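Local atomic coordinates of tryptophan decarboxylase 1 (Oryza sativa subsp. japonica, PDB entry 6KHO), a protein that decarboxylates L-tryptophan to tryptamine and 5-hydroxy-L-tryptophan to serotonin, using pyridoxal 5'-phosphate as cofactor and working as a homodimer. Residues Asp116-Phe127 and Val380-Met391; Phe127-Thr136 and Ala364-Lys374. All blocks are in the same frame, centred on the assembly; numbering follows the deposited sequence.

Contact 1 (Asp116-Phe127 and Val380-Met391). With PLP (pyridoxal-5'-phosphate), chain J.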
loop_
_atom_site.group_PDB
_atom_site.type_symbol
_atom_site.label_atom_id
_atom_site.label_comp_id
_atom_site.label_asym_id
_atom_site.label_seq_id
_atom_site.Cartn_x
_atom_site.Cartn_y
_atom_site.Cartn_z
ATOM N N ASP A 116 -0.151 10.138 -11.149
ATOM C CA ASP A 116 -0.991 9.335 -10.273
ATOM C C ASP A 116 -2.461 9.439 -10.642
ATOM O O ASP A 116 -3.196 8.456 -10.506
ATOM C CB ASP A 116 -0.791 9.706 -8.811
ATOM C CG ASP A 116 -0.137 8.574 -8.032
ATOM O OD1 ASP A 116 0.293 7.578 -8.681
ATOM O OD2 ASP A 116 -0.057 8.659 -6.791
ATOM N N LEU A 117 -2.905 10.606 -11.107
ATOM C CA LEU A 117 -4.272 10.733 -11.608
ATOM C C LEU A 117 -4.518 9.797 -12.787
ATOM O O LEU A 117 -5.542 9.101 -12.846
ATOM C CB LEU A 117 -4.538 12.189 -11.998
ATOM C CG LEU A 117 -5.744 12.558 -12.861
ATOM C CD1 LEU A 117 -7.056 12.190 -12.189
ATOM C CD2 LEU A 117 -5.691 14.057 -13.189
ATOM N N ILE A 118 -3.583 9.757 -13.735
ATOM C CA ILE A 118 -3.745 8.869 -14.882
ATOM C C ILE A 118 -3.772 7.409 -14.431
ATOM O O ILE A 118 -4.606 6.617 -14.890
ATOM C CB ILE A 118 -2.648 9.159 -15.924
ATOM C CG1 ILE A 118 -2.914 10.547 -16.535
ATOM C CG2 ILE A 118 -2.652 8.097 -17.017
ATOM C CD1 ILE A 118 -1.764 11.143 -17.366
ATOM N N ALA A 119 -2.907 7.043 -13.480
ATOM C CA ALA A 119 -2.895 5.664 -13.006
ATOM C C ALA A 119 -4.208 5.308 -12.323
ATOM O O ALA A 119 -4.738 4.206 -12.519
ATOM C CB ALA A 119 -1.707 5.440 -12.069
ATOM N N SER A 120 -4.771 6.247 -11.550
ATOM C CA SER A 120 -6.039 6.003 -10.862
ATOM C C SER A 120 -7.183 5.814 -11.842
ATOM O O SER A 120 -8.136 5.087 -11.548
ATOM C CB SER A 120 -6.395 7.174 -9.938
ATOM O OG SER A 120 -5.525 7.255 -8.845
ATOM N N ALA A 121 -7.123 6.475 -12.999
ATOM C CA ALA A 121 -8.227 6.365 -13.941
ATOM C C ALA A 121 -8.143 5.085 -14.763
ATOM O O ALA A 121 -9.164 4.425 -15.003
ATOM C CB ALA A 121 -8.249 7.593 -14.854
ATOM N N MET A 122 -6.944 4.733 -15.226
ATOM C CA MET A 122 -6.783 3.471 -15.935
ATOM C C MET A 122 -7.007 2.293 -14.995
ATOM O O MET A 122 -7.617 1.283 -15.381
ATOM C CB MET A 122 -5.399 3.428 -16.580
ATOM C CG MET A 122 -5.265 4.541 -17.641
ATOM S SD MET A 122 -3.788 4.384 -18.656
ATOM C CE MET A 122 -2.535 4.210 -17.393
ATOM N N ASN A 123 -6.526 2.419 -13.758
ATOM C CA ASN A 123 -6.862 1.518 -12.659
ATOM C C ASN A 123 -6.529 0.064 -12.994
ATOM O O ASN A 123 -7.313 -0.846 -12.723
ATOM C CB ASN A 123 -8.342 1.676 -12.272
ATOM C CG ASN A 123 -8.623 1.257 -10.835
ATOM O OD1 ASN A 123 -7.783 1.430 -9.946
ATOM N ND2 ASN A 123 -9.807 0.689 -10.606
ATOM N N THR A 124 -5.365 -0.155 -13.610
ATOM C CA THR A 124 -4.913 -1.515 -13.852
ATOM C C THR A 124 -4.364 -2.114 -12.553
ATOM O O THR A 124 -3.945 -1.400 -11.638
ATOM C CB THR A 124 -3.847 -1.557 -14.968
ATOM O OG1 THR A 124 -2.708 -0.765 -14.587
ATOM C CG2 THR A 124 -4.429 -1.023 -16.310
ATOM N N VAL A 125 -4.387 -3.444 -12.475
ATOM C CA VAL A 125 -3.906 -4.177 -11.305
ATOM C C VAL A 125 -2.753 -5.074 -11.759
ATOM O O VAL A 125 -2.975 -6.076 -12.448
ATOM C CB VAL A 125 -5.024 -4.994 -10.642
ATOM C CG1 VAL A 125 -4.519 -5.655 -9.356
ATOM C CG2 VAL A 125 -6.243 -4.105 -10.356
ATOM N N GLY A 126 -1.530 -4.724 -11.380
ATOM C CA GLY A 126 -0.375 -5.349 -11.999
ATOM C C GLY A 126 0.296 -6.478 -11.240
ATOM O O GLY A 126 1.520 -6.475 -11.117
ATOM N N PHE A 127 -0.477 -7.460 -10.760
ATOM C CA PHE A 127 0.115 -8.559 -10.001
ATOM C C PHE A 127 1.074 -9.384 -10.861
ATOM O O PHE A 127 2.088 -9.885 -10.365
ATOM C CB PHE A 127 -0.967 -9.459 -9.394
ATOM C CG PHE A 127 -2.264 -9.549 -10.177
ATOM C CD1 PHE A 127 -2.343 -10.248 -11.374
ATOM C CD2 PHE A 127 -3.432 -9.020 -9.649
ATOM C CE1 PHE A 127 -3.564 -10.357 -12.060
ATOM C CE2 PHE A 127 -4.649 -9.122 -10.320
ATOM C CZ PHE A 127 -4.721 -9.789 -11.528
ATOM N N VAL A 380 -1.091 -9.124 -3.406
ATOM C CA VAL A 380 -1.231 -9.622 -4.773
ATOM C C VAL A 380 -1.400 -8.431 -5.712
ATOM O O VAL A 380 -0.509 -8.145 -6.519
ATOM C CB VAL A 380 -2.399 -10.619 -4.906
ATOM C CG1 VAL A 380 -2.428 -11.243 -6.312
ATOM C CG2 VAL A 380 -2.275 -11.720 -3.857
ATOM N N GLY A 381 -2.528 -7.716 -5.600
ATOM C CA GLY A 381 -2.759 -6.564 -6.452
ATOM C C GLY A 381 -1.817 -5.411 -6.150
ATOM O O GLY A 381 -1.173 -5.348 -5.100
ATOM N N ARG A 382 -1.724 -4.478 -7.102
ATOM C CA ARG A 382 -0.866 -3.307 -6.950
ATOM C C ARG A 382 -1.233 -2.273 -8.006
ATOM O O ARG A 382 -1.599 -2.634 -9.128
ATOM C CB ARG A 382 0.625 -3.678 -7.070
ATOM C CG ARG A 382 1.004 -4.416 -8.370
ATOM C CD ARG A 382 2.260 -5.286 -8.199
ATOM N NE ARG A 382 3.281 -4.606 -7.411
ATOM C CZ ARG A 382 4.108 -3.689 -7.902
ATOM N NH1 ARG A 382 4.042 -3.363 -9.190
ATOM N NH2 ARG A 382 5.003 -3.110 -7.115
ATOM N N ARG A 383 -1.128 -0.996 -7.625
ATOM C CA ARG A 383 -1.297 0.155 -8.501
ATOM C C ARG A 383 -0.113 0.296 -9.454
ATOM O O ARG A 383 0.984 -0.205 -9.212
ATOM C CB ARG A 383 -1.393 1.458 -7.691
ATOM C CG ARG A 383 -2.711 1.704 -7.001
ATOM C CD ARG A 383 -2.662 3.027 -6.209
ATOM N NE ARG A 383 -2.262 4.158 -7.048
ATOM C CZ ARG A 383 -3.097 4.893 -7.764
ATOM N NH1 ARG A 383 -4.411 4.636 -7.761
ATOM N NH2 ARG A 383 -2.618 5.899 -8.483
ATOM N N PHE A 384 -0.352 1.039 -10.534
ATOM C CA PHE A 384 0.669 1.446 -11.501
ATOM C C PHE A 384 1.450 2.643 -10.939
ATOM O O PHE A 384 1.317 3.784 -11.385
ATOM C CB PHE A 384 -0.030 1.772 -12.820
ATOM C CG PHE A 384 0.892 2.027 -13.990
ATOM C CD1 PHE A 384 2.274 1.943 -13.869
ATOM C CD2 PHE A 384 0.349 2.368 -15.220
ATOM C CE1 PHE A 384 3.094 2.187 -14.957
ATOM C CE2 PHE A 384 1.159 2.615 -16.314
ATOM C CZ PHE A 384 2.531 2.532 -16.182
ATOM N N ARG A 385 2.278 2.367 -9.919
ATOM C CA ARG A 385 3.073 3.422 -9.284
ATOM C C ARG A 385 4.255 3.857 -10.123
ATOM O O ARG A 385 4.782 4.951 -9.903
ATOM C CB ARG A 385 3.624 2.980 -7.926
ATOM C CG ARG A 385 2.582 2.579 -6.923
ATOM C CD ARG A 385 3.110 2.626 -5.471
ATOM N NE ARG A 385 1.939 2.887 -4.659
ATOM C CZ ARG A 385 1.198 1.939 -4.103
ATOM N NH1 ARG A 385 1.584 0.667 -4.198
ATOM N NH2 ARG A 385 0.090 2.277 -3.434
ATOM N N GLY A 386 4.704 3.017 -11.052
ATOM C CA GLY A 386 5.830 3.397 -11.885
ATOM C C GLY A 386 5.561 4.634 -12.716
ATOM O O GLY A 386 6.488 5.375 -13.037
ATOM N N LEU A 387 4.290 4.891 -13.044
ATOM C CA LEU A 387 3.971 5.966 -13.975
ATOM C C LEU A 387 4.375 7.326 -13.412
ATOM O O LEU A 387 5.039 8.117 -14.095
ATOM C CB LEU A 387 2.480 5.930 -14.325
ATOM C CG LEU A 387 2.036 6.916 -15.410
ATOM C CD1 LEU A 387 2.781 6.652 -16.715
ATOM C CD2 LEU A 387 0.533 6.825 -15.639
ATOM N N LYS A 388 3.988 7.621 -12.165
ATOM C CA LYS A 388 4.290 8.949 -11.633
ATOM C C LYS A 388 5.789 9.142 -11.448
ATOM O O LYS A 388 6.308 10.239 -11.682
ATOM C CB LYS A 388 3.547 9.193 -10.316
ATOM C CG LYS A 388 3.956 8.287 -9.161
ATOM C CD LYS A 388 3.111 8.592 -7.930
ATOM C CE LYS A 388 3.166 7.449 -6.924
ATOM N NZ LYS A 388 2.320 7.751 -5.721
ATOM N N LEU A 389 6.506 8.084 -11.047
ATOM C CA LEU A 389 7.952 8.211 -10.875
ATOM C C LEU A 389 8.648 8.458 -12.216
ATOM O O LEU A 389 9.541 9.311 -12.312
ATOM C CB LEU A 389 8.511 6.959 -10.199
ATOM C CG LEU A 389 9.988 7.048 -9.828
ATOM C CD1 LEU A 389 10.291 8.348 -9.075
ATOM C CD2 LEU A 389 10.427 5.804 -9.020
ATOM N N TRP A 390 8.245 7.729 -13.261
ATOM C CA TRP A 390 8.791 7.983 -14.596
ATOM C C TRP A 390 8.436 9.389 -15.081
ATOM O O TRP A 390 9.278 10.093 -15.649
ATOM C CB TRP A 390 8.281 6.925 -15.577
ATOM C CG TRP A 390 8.527 7.268 -17.018
ATOM C CD1 TRP A 390 9.712 7.185 -17.693
ATOM C CD2 TRP A 390 7.560 7.768 -17.959
ATOM N NE1 TRP A 390 9.545 7.610 -18.995
ATOM C CE2 TRP A 390 8.236 7.975 -19.183
ATOM C CE3 TRP A 390 6.196 8.078 -17.878
ATOM C CZ2 TRP A 390 7.589 8.450 -20.328
ATOM C CZ3 TRP A 390 5.545 8.543 -19.027
ATOM C CH2 TRP A 390 6.250 8.728 -20.235
ATOM N N MET A 391 7.201 9.829 -14.841
ATOM C CA MET A 391 6.797 11.152 -15.321
ATOM C C MET A 391 7.612 12.264 -14.669
ATOM O O MET A 391 7.912 13.281 -15.308
ATOM C CB MET A 391 5.317 11.362 -15.061
ATOM C CG MET A 391 4.439 10.685 -16.090
ATOM S SD MET A 391 2.819 11.471 -16.131
ATOM C CE MET A 391 2.102 10.609 -17.527
HETATM N N1 PLP J . -8.762 -13.006 -1.267
HETATM C C2 PLP J . -9.827 -12.847 -2.123
HETATM C C2A PLP J . -11.140 -13.544 -1.857
HETATM C C3 PLP J . -9.679 -12.029 -3.232
HETATM O O3 PLP J . -10.745 -11.871 -4.075
HETATM C C4 PLP J . -8.474 -11.361 -3.476
HETATM C C4A PLP J . -8.530 -10.006 -4.126
HETATM C C5 PLP J . -7.406 -11.555 -2.617
HETATM C C6 PLP J . -7.558 -12.374 -1.505
HETATM C C5A PLP J . -6.082 -10.863 -2.886
HETATM O O4P PLP J . -6.064 -9.612 -2.259
HETATM P P PLP J . -4.920 -8.501 -2.439
HETATM O O1P PLP J . -5.572 -7.210 -2.011
HETATM O O2P PLP J . -3.781 -8.899 -1.526
HETATM O O3P PLP J . -4.411 -8.381 -3.852
HETATM O O HOH W 1 1.458 6.402 -10.822
HETATM O O HOH W 2 -3.161 1.447 -11.302
HETATM O O HOH W 3 2.960 -4.322 -11.744
#

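Contact 2 (Phe127-Thr136 and Ala364-Lys374)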
loop_
_atom_site.group_PDB
_atom_site.type_symbol
_atom_site.label_atom_id
_atom_site.label_comp_id
_atom_site.label_asym_id
_atom_site.label_seq_id
_atom_site.Cartn_x
_atom_site.Cartn_y
_atom_site.Cartn_z
ATOM N N PHE A 127 -0.477 -7.460 -10.760
ATOM C CA PHE A 127 0.115 -8.559 -10.001
ATOM C C PHE A 127 1.074 -9.384 -10.861
ATOM O O PHE A 127 2.088 -9.885 -10.365
ATOM C CB PHE A 127 -0.967 -9.459 -9.394
ATOM C CG PHE A 127 -2.264 -9.549 -10.177
ATOM C CD1 PHE A 127 -2.343 -10.248 -11.374
ATOM C CD2 PHE A 127 -3.432 -9.020 -9.649
ATOM C CE1 PHE A 127 -3.564 -10.357 -12.060
ATOM C CE2 PHE A 127 -4.649 -9.122 -10.320
ATOM C CZ PHE A 127 -4.721 -9.789 -11.528
ATOM N N THR A 128 0.763 -9.547 -12.147
ATOM C CA THR A 128 1.651 -10.198 -13.098
ATOM C C THR A 128 1.945 -9.246 -14.250
ATOM O O THR A 128 1.197 -8.284 -14.504
ATOM C CB THR A 128 1.053 -11.502 -13.667
ATOM O OG1 THR A 128 -0.165 -11.213 -14.365
ATOM C CG2 THR A 128 0.789 -12.546 -12.555
ATOM N N TRP A 129 3.057 -9.535 -14.936
ATOM C CA TRP A 129 3.388 -8.842 -16.182
ATOM C C TRP A 129 2.224 -8.905 -17.169
ATOM O O TRP A 129 1.812 -7.886 -17.727
ATOM C CB TRP A 129 4.665 -9.455 -16.778
ATOM C CG TRP A 129 5.067 -8.878 -18.127
ATOM C CD1 TRP A 129 5.911 -7.830 -18.350
ATOM C CD2 TRP A 129 4.627 -9.318 -19.422
ATOM N NE1 TRP A 129 6.009 -7.575 -19.709
ATOM C CE2 TRP A 129 5.247 -8.488 -20.383
ATOM C CE3 TRP A 129 3.793 -10.354 -19.859
ATOM C CZ2 TRP A 129 5.042 -8.644 -21.763
ATOM C CZ3 TRP A 129 3.572 -10.498 -21.241
ATOM C CH2 TRP A 129 4.196 -9.644 -22.168
ATOM N N GLN A 130 1.646 -10.094 -17.360
ATOM C CA GLN A 130 0.575 -10.251 -18.334
ATOM C C GLN A 130 -0.655 -9.431 -17.963
ATOM O O GLN A 130 -1.354 -8.924 -18.859
ATOM C CB GLN A 130 0.196 -11.728 -18.468
ATOM C CG GLN A 130 -0.852 -11.985 -19.551
ATOM C CD GLN A 130 -0.400 -11.504 -20.913
ATOM O OE1 GLN A 130 -0.653 -10.353 -21.313
ATOM N NE2 GLN A 130 0.274 -12.382 -21.642
ATOM N N ALA A 131 -0.925 -9.292 -16.652
ATOM C CA ALA A 131 -2.030 -8.483 -16.133
ATOM C C ALA A 131 -2.005 -7.048 -16.613
ATOM O O ALA A 131 -3.048 -6.384 -16.547
ATOM C CB ALA A 131 -2.009 -8.433 -14.603
ATOM N N SER A 132 -0.820 -6.542 -17.064
ATOM C CA SER A 132 -0.625 -5.286 -17.792
ATOM C C SER A 132 0.859 -5.043 -18.067
ATOM O O SER A 132 1.562 -4.470 -17.218
ATOM C CB SER A 132 -1.197 -4.097 -17.013
ATOM O OG SER A 132 -1.244 -2.966 -17.855
ATOM N N PRO A 133 1.366 -5.457 -19.236
ATOM C CA PRO A 133 2.817 -5.378 -19.478
ATOM C C PRO A 133 3.437 -4.012 -19.230
ATOM O O PRO A 133 4.474 -3.931 -18.567
ATOM C CB PRO A 133 2.924 -5.817 -20.945
ATOM C CG PRO A 133 1.861 -6.868 -21.063
ATOM C CD PRO A 133 0.687 -6.286 -20.256
ATOM N N ALA A 134 2.826 -2.940 -19.736
ATOM C CA ALA A 134 3.392 -1.602 -19.570
ATOM C C ALA A 134 3.576 -1.235 -18.099
ATOM O O ALA A 134 4.543 -0.559 -17.750
ATOM C CB ALA A 134 2.491 -0.560 -20.266
ATOM N N ALA A 135 2.662 -1.664 -17.222
ATOM C CA ALA A 135 2.763 -1.265 -15.817
ATOM C C ALA A 135 4.002 -1.856 -15.161
ATOM O O ALA A 135 4.685 -1.182 -14.374
ATOM C CB ALA A 135 1.504 -1.690 -15.054
ATOM N N THR A 136 4.307 -3.112 -15.474
ATOM C CA THR A 136 5.474 -3.758 -14.888
ATOM C C THR A 136 6.758 -3.296 -15.562
ATOM O O THR A 136 7.747 -3.007 -14.882
ATOM C CB THR A 136 5.307 -5.273 -14.986
ATOM O OG1 THR A 136 4.265 -5.683 -14.081
ATOM C CG2 THR A 136 6.633 -6.009 -14.674
ATOM N N ALA A 364 3.836 -16.066 -20.219
ATOM C CA ALA A 364 4.977 -15.200 -19.918
ATOM C C ALA A 364 5.577 -15.517 -18.550
ATOM O O ALA A 364 6.804 -15.621 -18.403
ATOM C CB ALA A 364 4.554 -13.730 -19.992
ATOM N N SER A 365 4.729 -15.649 -17.528
ATOM C CA SER A 365 5.211 -16.040 -16.209
ATOM C C SER A 365 5.932 -17.388 -16.250
ATOM O O SER A 365 6.974 -17.564 -15.607
ATOM C CB SER A 365 4.042 -16.103 -15.218
ATOM O OG SER A 365 3.634 -14.812 -14.789
ATOM N N ASP A 366 5.366 -18.362 -16.972
ATOM C CA ASP A 366 5.969 -19.694 -17.053
ATOM C C ASP A 366 7.345 -19.657 -17.705
ATOM O O ASP A 366 8.194 -20.510 -17.419
ATOM C CB ASP A 366 5.072 -20.641 -17.863
ATOM C CG ASP A 366 3.836 -21.099 -17.102
ATOM O OD1 ASP A 366 3.787 -20.924 -15.865
ATOM O OD2 ASP A 366 2.911 -21.634 -17.761
ATOM N N SER A 367 7.561 -18.717 -18.619
ATOM C CA SER A 367 8.794 -18.670 -19.395
ATOM C C SER A 367 10.001 -18.261 -18.563
ATOM O O SER A 367 11.135 -18.448 -19.015
ATOM C CB SER A 367 8.631 -17.693 -20.561
ATOM O OG SER A 367 8.812 -16.359 -20.101
ATOM N N GLY A 368 9.795 -17.705 -17.376
ATOM C CA GLY A 368 10.901 -17.181 -16.604
ATOM C C GLY A 368 11.452 -15.859 -17.096
ATOM O O GLY A 368 12.404 -15.353 -16.506
ATOM N N GLU A 369 10.882 -15.267 -18.142
ATOM C CA GLU A 369 11.502 -14.073 -18.709
ATOM C C GLU A 369 10.954 -12.775 -18.122
ATOM O O GLU A 369 11.462 -11.705 -18.465
ATOM C CB GLU A 369 11.350 -14.058 -20.237
ATOM C CG GLU A 369 12.096 -15.191 -20.997
ATOM C CD GLU A 369 13.643 -15.141 -20.887
ATOM O OE1 GLU A 369 14.217 -14.196 -20.290
ATOM O OE2 GLU A 369 14.298 -16.077 -21.413
ATOM N N VAL A 370 9.949 -12.838 -17.245
ATOM C CA VAL A 370 9.397 -11.658 -16.585
ATOM C C VAL A 370 9.427 -11.890 -15.080
ATOM O O VAL A 370 9.413 -13.027 -14.605
ATOM C CB VAL A 370 7.948 -11.345 -17.054
ATOM C CG1 VAL A 370 7.921 -11.064 -18.531
ATOM C CG2 VAL A 370 6.992 -12.517 -16.709
ATOM N N THR A 371 9.474 -10.796 -14.320
ATOM C CA THR A 371 9.262 -10.866 -12.879
ATOM C C THR A 371 7.856 -10.357 -12.587
ATOM O O THR A 371 7.525 -9.217 -12.927
ATOM C CB THR A 371 10.309 -10.069 -12.091
ATOM O OG1 THR A 371 11.607 -10.625 -12.314
ATOM C CG2 THR A 371 10.029 -10.164 -10.582
ATOM N N ASP A 372 7.016 -11.220 -12.018
ATOM C CA ASP A 372 5.695 -10.800 -11.566
ATOM C C ASP A 372 5.857 -10.152 -10.201
ATOM O O ASP A 372 6.380 -10.781 -9.270
ATOM C CB ASP A 372 4.737 -11.989 -11.512
ATOM C CG ASP A 372 4.589 -12.665 -12.865
ATOM O OD1 ASP A 372 4.322 -11.951 -13.854
ATOM O OD2 ASP A 372 4.752 -13.901 -12.945
ATOM N N LEU A 373 5.446 -8.884 -10.089
ATOM C CA LEU A 373 5.827 -8.119 -8.910
ATOM C C LEU A 373 5.006 -8.474 -7.680
ATOM O O LEU A 373 5.392 -8.090 -6.570
ATOM C CB LEU A 373 5.765 -6.614 -9.205
ATOM C CG LEU A 373 6.851 -6.217 -10.228
ATOM C CD1 LEU A 373 6.691 -4.785 -10.730
ATOM C CD2 LEU A 373 8.248 -6.426 -9.690
ATOM N N LYS A 374 3.933 -9.254 -7.822
ATOM C CA LYS A 374 3.345 -9.873 -6.637
ATOM C C LYS A 374 4.359 -10.729 -5.874
ATOM O O LYS A 374 4.202 -10.931 -4.663
ATOM C CB LYS A 374 2.147 -10.732 -7.018
ATOM C CG LYS A 374 2.500 -11.948 -7.871
ATOM C CD LYS A 374 1.257 -12.821 -8.057
ATOM C CE LYS A 374 1.583 -14.110 -8.775
ATOM N NZ LYS A 374 2.320 -15.031 -7.848
HETATM O O HOH W 4 3.138 -12.475 -16.580
HETATM O O HOH W 5 1.421 -14.782 -21.326
HETATM O O HOH W 6 3.816 -7.785 -12.236
#

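Contact 1 (Asp116-Phe127 and Val380-Met391)
Asp116 meets both Lys388 and Arg383 in a salt-bridge network that joins helix 110-122 to the start of helix 386-420 and to the loop leading into it, in a group II decarboxylase of the fold type I pyridoxal-phosphate enzymes. The axes of 116-122 and 386-391 pass 8.7 Å apart and run nearly antiparallel (155°). Lys388, its chain extended beyond CG, crosses the carboxylate and brings NZ to 2.8 Å from Asp116 OD2, from above the carboxylate plane; the carbonyls of Cys335 and Asp337 also accept from this buried ammonium. The bridge from Arg383 NH2 to Asp116 OD1 is long and weak, the two flat groups standing 84° apart. Arg383 grips more firmly through NH1, which gives a 3.0 Å hydrogen bond to Ser120 OG and also binds the carbonyl of Leu336 of the second subunit. Ser120 OG in turn donates to Asp116 O, which Ser120 N approaches from the opposite face of the carbonyl.

Beside the charges lies an apolar layer. Leu387 CD2 packs 3.7 Å from Ile118 CG2, and Met122, bent at chi3, brings CE to the edge of the Phe384 ring. Phe384 and Leu387 also touch Met138 of helix 133-149. Water 1 joins Asp116 OD1, Phe384 O and Lys388 N.

Farther along, Gly126 N donates to Arg382 O at 3.1 Å. This pairing leads to the cofactor loop, where Val380 N bonds PLP O2P and Gly381 N reaches PLP O3P at 2.7 Å in an almost straight line (177°); Thr175 N and Ser176 OG of the second subunit bind the same PLP, so both subunits build the pocket. The side chain of Phe127 passes obliquely across that of Val380, its CB 3.8 Å from Val380 CG1.

Contact 2 (Phe127-Thr136 and Ala364-Lys374)
The backbones of Phe127 and Lys374 come together where Lys374 N donates to Phe127 O over 3.2 Å, and one step along Thr128 lies beside Asp372, just before the type I turn Trp129-Ser132. Asp372 carries the polar part of the contact: its OD1 accepts from Trp129 N at 2.9 Å through the anti lone pair, while OD2 lies on the side of Ser365 OG in its own segment, at a distance too short to be trusted. The aspartate side chain runs alongside that of Thr128, pointing the same way. Thr128 OG1 sits between its own backbone N and carbonyl carbon (chi1 61°), from where it accepts from Ala131 N in an ST motif that steadies the turn.

Trp129 supplies the apolar part. With CG anti to its backbone N (chi1 176°), the indole is sandwiched: Val370 CG1 makes a CH-pi contact over one face, 3.7 Å from the centroid of the five-membered ring, and Pro133 CG covers the opposite face. Ala364 CB meets the six-membered ring at CE3, 3.5 Å away, and the indole NE1 bonds to Glu137. Water 6 links Thr136 OG1 to Leu373 N.

Neighbouring Gln130, Ala131 and Ser132 bond to Thr93 and Trp95 of the second subunit. A carboxylate oxygen accepting a backbone N-H is consistent with an ionised Asp372, and the bond ties the turn before helix 133-149 to 364-374.

How the contacts relate
From the N terminus, helix 110-122 runs into the loop through Phe127, which both contacts share, and then into helix 133-149. The chain next builds the large mixed sheet and returns at helix 363-366. Contact 2 closes the inner loop there, 228 residues on; contact 1, 253 residues apart at its nearest ends, closes the outer one, so contact 2 is nested within it. Their centres lie about 15 Å apart and they touch: Phe384 CE1 packs 3.6 Å from Ala135 CA, and Leu373 CD1 lies beside Arg382. Together they tie two successive helices to the returning chain, including the cofactor-binding loop, and both border the second subunit.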